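Local coordinates for protein 5-carboxyvanillate decarboxylase (PDB 4L6D) that probably removes a carboxyl group from 5-carboxyvanillate, working at a manganese site in a barrel of the amidohydrolase fold, at residues R21-T26 with L31-V36; N144-D149 with G199-T204. All coordinates share one frame; numbering follows the deposited sequence.

How the interactions relate
A short-range contact and a long-range one here share a neighbour, R176, which pairs with D32 and also bonds H146 O. Near the N terminus, residues 21-26, which carry the chain out of helix 14-23 into a loop, meet residues 31-36, which lead into helix 33-40; interaction 1 thus closes a connection of just four residues. It is complete well before interaction 2 opens at strand 140-144, so the two lie in series and neither nests nor crosses. Interaction 2 spans about fifty residues, including helix 158-167 and strand 171-174, and joins the loop after strand 140-144 to helix 197-211. The centres are about 17 Å apart, yet D32 OD2 packs 4.3 Å from H146 NE2.

Interaction 1: residues R21-T26 with L31-V36; sequences RAHSRT and LDMILV
Three torsions bring H23 and M33 together: the histidine CG stands anti to its own N (chi1 -159°), while M33, bent at both chi2 and chi3, curls its thioether toward H23 and the turn that follows it. The two side chains cross at about a right angle, and M33 SD meets the imidazole at its edge, 3.7 Å from H23 CD2. This is a sulfur-aromatic contact, with SD 74° off the ring normal. The terminal methyl reaches further, to 3.5 Å between M33 CE and H23 O, and also touches the carbonyl oxygens of S24 and T26.

That methyl packs against an organised turn. H23 O closes a type I turn by accepting T26 N, and it also takes T26 OG1 in its carbonyl plane at 2.7 Å. The same hydroxyl lies over one face of the H23 ring, whose NE2 is held by D28. V36 CG1 rests on S24 CB at 3.9 Å, while S24 OG turns back to R21 O.

No hydrogen bond crosses between the segments; a methionine-aromatic contact, a methyl set among carbonyl oxygens and one small apolar touch pack two consecutive helices across a short loop of the barrel fold, beside L35 of the vanillate pocket.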
loop_
_atom_site.group_PDB
_atom_site.type_symbol
_atom_site.label_atom_id
_atom_site.label_comp_id
_atom_site.label_asym_id
_atom_site.label_seq_id
_atom_site.Cartn_x
_atom_site.Cartn_y
_atom_site.Cartn_z
ATOM N N ARG A 21 -23.494 4.719 19.605
ATOM C CA ARG A 21 -23.324 5.342 20.921
ATOM C C ARG A 21 -23.226 4.274 22.013
ATOM O O ARG A 21 -22.321 4.306 22.849
ATOM C CB ARG A 21 -24.476 6.305 21.244
ATOM C CG ARG A 21 -24.466 7.606 20.435
ATOM C CD ARG A 21 -25.111 8.743 21.242
ATOM N NE ARG A 21 -25.157 10.001 20.498
ATOM C CZ ARG A 21 -26.236 10.452 19.865
ATOM N NH1 ARG A 21 -27.360 9.748 19.888
ATOM N NH2 ARG A 21 -26.194 11.607 19.210
ATOM N N ALA A 22 -24.152 3.319 21.994
ATOM C CA ALA A 22 -24.115 2.229 22.959
ATOM C C ALA A 22 -22.856 1.380 22.769
ATOM O O ALA A 22 -22.197 1.005 23.745
ATOM C CB ALA A 22 -25.369 1.367 22.853
ATOM N N HIS A 23 -22.513 1.078 21.522
ATOM C CA HIS A 23 -21.332 0.268 21.272
ATOM C C HIS A 23 -20.053 0.927 21.788
ATOM O O HIS A 23 -19.129 0.239 22.246
ATOM C CB HIS A 23 -21.169 -0.047 19.791
ATOM C CG HIS A 23 -20.300 -1.234 19.547
ATOM N ND1 HIS A 23 -20.772 -2.522 19.658
ATOM C CD2 HIS A 23 -18.982 -1.335 19.254
ATOM C CE1 HIS A 23 -19.786 -3.369 19.413
ATOM N NE2 HIS A 23 -18.689 -2.673 19.171
ATOM N N SER A 24 -20.012 2.260 21.719
ATOM C CA SER A 24 -18.833 3.032 22.122
ATOM C C SER A 24 -18.451 2.825 23.584
ATOM O O SER A 24 -17.313 3.092 23.967
ATOM C CB SER A 24 -19.043 4.531 21.859
ATOM O OG SER A 24 -19.849 5.136 22.863
ATOM N N ARG A 25 -19.404 2.356 24.390
ATOM C CA ARG A 25 -19.190 2.167 25.826
ATOM C C ARG A 25 -18.663 0.774 26.159
ATOM O O ARG A 25 -18.309 0.502 27.310
ATOM C CB ARG A 25 -20.491 2.426 26.598
ATOM C CG ARG A 25 -21.092 3.794 26.315
ATOM C CD ARG A 25 -22.448 3.988 26.979
ATOM N NE ARG A 25 -23.018 5.266 26.565
ATOM C CZ ARG A 25 -24.243 5.422 26.078
ATOM N NH1 ARG A 25 -25.058 4.380 25.975
ATOM N NH2 ARG A 25 -24.654 6.628 25.705
ATOM N N THR A 26 -18.619 -0.106 25.162
ATOM C CA THR A 26 -18.216 -1.493 25.397
ATOM C C THR A 26 -16.706 -1.684 25.332
ATOM O O THR A 26 -15.963 -0.755 25.001
ATOM C CB THR A 26 -18.873 -2.465 24.407
ATOM O OG1 THR A 26 -18.343 -2.247 23.096
ATOM C CG2 THR A 26 -20.390 -2.274 24.398
ATOM N N LEU A 31 -9.957 -1.847 16.243
ATOM C CA LEU A 31 -9.301 -0.562 16.042
ATOM C C LEU A 31 -10.294 0.519 15.606
ATOM O O LEU A 31 -10.021 1.707 15.754
ATOM C CB LEU A 31 -8.139 -0.683 15.050
ATOM C CG LEU A 31 -7.177 0.505 14.940
ATOM C CD1 LEU A 31 -6.401 0.725 16.218
ATOM C CD2 LEU A 31 -6.224 0.260 13.787
ATOM N N ASP A 32 -11.459 0.116 15.098
ATOM C CA ASP A 32 -12.499 1.092 14.776
ATOM C C ASP A 32 -13.037 1.812 15.998
ATOM O O ASP A 32 -13.711 2.824 15.855
ATOM C CB ASP A 32 -13.656 0.456 14.016
ATOM C CG ASP A 32 -13.281 0.115 12.604
ATOM O OD1 ASP A 32 -13.144 1.046 11.773
ATOM O OD2 ASP A 32 -13.089 -1.079 12.327
ATOM N N MET A 33 -12.768 1.294 17.193
ATOM C CA MET A 33 -13.231 1.964 18.413
ATOM C C MET A 33 -12.639 3.362 18.590
ATOM O O MET A 33 -13.218 4.181 19.300
ATOM C CB MET A 33 -12.996 1.103 19.660
ATOM C CG MET A 33 -13.877 -0.149 19.694
ATOM S SD MET A 33 -15.648 0.186 19.849
ATOM C CE MET A 33 -15.734 0.614 21.590
ATOM N N ILE A 34 -11.504 3.639 17.942
ATOM C CA ILE A 34 -10.942 4.985 17.981
ATOM C C ILE A 34 -11.909 5.966 17.307
ATOM O O ILE A 34 -12.346 6.931 17.931
ATOM C CB ILE A 34 -9.528 5.046 17.349
ATOM C CG1 ILE A 34 -8.547 4.201 18.169
ATOM C CG2 ILE A 34 -9.047 6.486 17.261
ATOM C CD1 ILE A 34 -7.142 4.085 17.567
ATOM N N LEU A 35 -12.255 5.701 16.050
ATOM C CA LEU A 35 -13.282 6.470 15.344
ATOM C C LEU A 35 -14.598 6.492 16.120
ATOM O O LEU A 35 -15.216 7.547 16.294
ATOM C CB LEU A 35 -13.542 5.852 13.966
ATOM C CG LEU A 35 -14.793 6.332 13.232
ATOM C CD1 LEU A 35 -14.585 7.748 12.744
ATOM C CD2 LEU A 35 -15.137 5.396 12.084
ATOM N N VAL A 36 -15.038 5.322 16.583
ATOM C CA VAL A 36 -16.367 5.225 17.178
ATOM C C VAL A 36 -16.468 6.075 18.450
ATOM O O VAL A 36 -17.452 6.784 18.653
ATOM C CB VAL A 36 -16.792 3.759 17.398
ATOM C CG1 VAL A 36 -18.060 3.677 18.230
ATOM C CG2 VAL A 36 -16.999 3.076 16.043
#

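Interaction 2: residues N144-D149 with G199-T204; sequences NSHTND and GIETST
S145 and H146 share a single carboxylate oxygen, E201 OE2, and this common acceptor organises the buried contact. The serine hydroxyl donates to it at 2.7 Å between S145 OG and E201 OE2, arriving on the anti side and out of the carboxylate plane. The second donor is the next backbone amide: H146 N lies 3.2 Å from E201 OE2 and approaches nearly along the C-O axis, although the bond is bent to 142° at the hydrogen. In E201, CG stands anti to the backbone N and the chain then bends at chi2 (67°), which carries OE2 to both donors.

The other carboxylate oxygen, E201 OE1, is bound by Y151 OH and S179 N, so both oxygens have protein partners despite their burial. S145 OG has a second partner in N205 ND2.

The imidazole of H146 stands across the carboxylate, their planes 75° apart, and presents its edge: H146 CD2 is 3.4 Å from E201 OE2, which lies in the ring plane. H146 ND1 accepts D149 N at 3.0 Å, with the donor tilted from the ring plane. This bond helps fix the ring's rotation. T202 contributes packing, its OG1 4.1 Å from S145 CB, while that hydroxyl is paired with Y198 O.

In the barrel, the contact lies where strand 140-144 runs out into its following loop. S145 still bonds through its backbone to H174, a manganese ligand at the end of strand 171-174, and helix 197-211 brings E201 and T202 against this loop; T202 and S203 of that helix also touch helix 226-230, while I200, S203 and T204 meet the second subunit.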
loop_
_atom_site.group_PDB
_atom_site.type_symbol
_atom_site.label_atom_id
_atom_site.label_comp_id
_atom_site.label_asym_id
_atom_site.label_seq_id
_atom_site.Cartn_x
_atom_site.Cartn_y
_atom_site.Cartn_z
ATOM N N ASN A 144 -17.822 -2.092 4.479
ATOM C CA ASN A 144 -16.588 -1.470 4.966
ATOM C C ASN A 144 -15.511 -2.479 5.311
ATOM O O ASN A 144 -15.485 -3.013 6.415
ATOM C CB ASN A 144 -16.894 -0.571 6.163
ATOM C CG ASN A 144 -18.029 0.369 5.865
ATOM O OD1 ASN A 144 -17.855 1.338 5.117
ATOM N ND2 ASN A 144 -19.219 0.061 6.378
ATOM N N SER A 145 -14.618 -2.709 4.353
ATOM C CA SER A 145 -13.610 -3.761 4.389
ATOM C C SER A 145 -14.022 -4.977 5.237
ATOM O O SER A 145 -15.096 -5.521 5.006
ATOM C CB SER A 145 -12.236 -3.204 4.752
ATOM O OG SER A 145 -11.235 -4.087 4.290
ATOM N N HIS A 146 -13.221 -5.367 6.224
ATOM C CA HIS A 146 -13.401 -6.651 6.899
ATOM C C HIS A 146 -14.691 -6.775 7.702
ATOM O O HIS A 146 -15.280 -5.783 8.114
ATOM C CB HIS A 146 -12.203 -6.959 7.810
ATOM C CG HIS A 146 -12.255 -6.286 9.149
ATOM N ND1 HIS A 146 -12.909 -6.833 10.234
ATOM C CD2 HIS A 146 -11.726 -5.115 9.580
ATOM C CE1 HIS A 146 -12.775 -6.031 11.277
ATOM N NE2 HIS A 146 -12.066 -4.979 10.906
ATOM N N THR A 147 -15.120 -8.012 7.915
ATOM C CA THR A 147 -16.138 -8.301 8.917
ATOM C C THR A 147 -15.630 -9.412 9.817
ATOM O O THR A 147 -15.141 -10.436 9.336
ATOM C CB THR A 147 -17.483 -8.719 8.288
ATOM O OG1 THR A 147 -17.932 -7.681 7.412
ATOM C CG2 THR A 147 -18.546 -8.952 9.378
ATOM N N ASN A 148 -15.727 -9.193 11.125
ATOM C CA ASN A 148 -15.271 -10.167 12.116
ATOM C C ASN A 148 -13.798 -10.535 11.937
ATOM O O ASN A 148 -13.378 -11.644 12.250
ATOM C CB ASN A 148 -16.163 -11.416 12.125
ATOM C CG ASN A 148 -17.603 -11.099 12.477
ATOM O OD1 ASN A 148 -17.877 -10.172 13.238
ATOM N ND2 ASN A 148 -18.530 -11.875 11.932
ATOM N N ASP A 149 -13.035 -9.575 11.424
ATOM C CA ASP A 149 -11.597 -9.716 11.216
ATOM C C ASP A 149 -11.259 -10.797 10.204
ATOM O O ASP A 149 -10.185 -11.393 10.241
ATOM C CB ASP A 149 -10.899 -9.926 12.554
ATOM C CG ASP A 149 -11.202 -8.806 13.514
ATOM O OD1 ASP A 149 -10.738 -7.680 13.240
ATOM O OD2 ASP A 149 -11.952 -9.038 14.498
ATOM N N GLY A 199 -6.130 2.539 3.868
ATOM C CA GLY A 199 -5.666 2.053 2.579
ATOM C C GLY A 199 -5.035 0.680 2.653
ATOM O O GLY A 199 -5.234 -0.149 1.763
ATOM N N ILE A 200 -4.268 0.432 3.703
ATOM C CA ILE A 200 -3.632 -0.873 3.862
ATOM C C ILE A 200 -4.669 -1.973 4.106
ATOM O O ILE A 200 -4.622 -3.037 3.481
ATOM C CB ILE A 200 -2.604 -0.857 5.001
ATOM C CG1 ILE A 200 -1.511 0.189 4.746
ATOM C CG2 ILE A 200 -2.003 -2.245 5.172
ATOM C CD1 ILE A 200 -0.792 0.009 3.414
ATOM N N GLU A 201 -5.618 -1.698 4.995
ATOM C CA GLU A 201 -6.699 -2.629 5.290
ATOM C C GLU A 201 -7.517 -2.989 4.048
ATOM O O GLU A 201 -7.722 -4.175 3.756
ATOM C CB GLU A 201 -7.590 -2.013 6.383
ATOM C CG GLU A 201 -9.006 -2.569 6.483
ATOM C CD GLU A 201 -9.066 -4.017 6.934
ATOM O OE1 GLU A 201 -8.100 -4.523 7.554
ATOM O OE2 GLU A 201 -10.104 -4.643 6.640
ATOM N N THR A 202 -7.938 -1.965 3.305
ATOM C CA THR A 202 -8.872 -2.152 2.199
ATOM C C THR A 202 -8.188 -2.786 0.990
ATOM O O THR A 202 -8.743 -3.693 0.359
ATOM C CB THR A 202 -9.527 -0.815 1.820
ATOM O OG1 THR A 202 -10.038 -0.204 3.010
ATOM C CG2 THR A 202 -10.694 -1.032 0.862
ATOM N N SER A 203 -6.980 -2.317 0.672
ATOM C CA SER A 203 -6.233 -2.887 -0.444
ATOM C C SER A 203 -5.878 -4.339 -0.170
ATOM O O SER A 203 -5.940 -5.173 -1.075
ATOM C CB SER A 203 -4.967 -2.084 -0.775
ATOM O OG SER A 203 -4.071 -2.041 0.324
ATOM N N THR A 204 -5.497 -4.655 1.063
ATOM C CA THR A 204 -5.144 -6.042 1.379
ATOM C C THR A 204 -6.348 -6.974 1.233
ATOM O O THR A 204 -6.220 -8.075 0.715
ATOM C CB THR A 204 -4.491 -6.150 2.763
ATOM O OG1 THR A 204 -3.276 -5.383 2.770
ATOM C CG2 THR A 204 -4.167 -7.597 3.108
#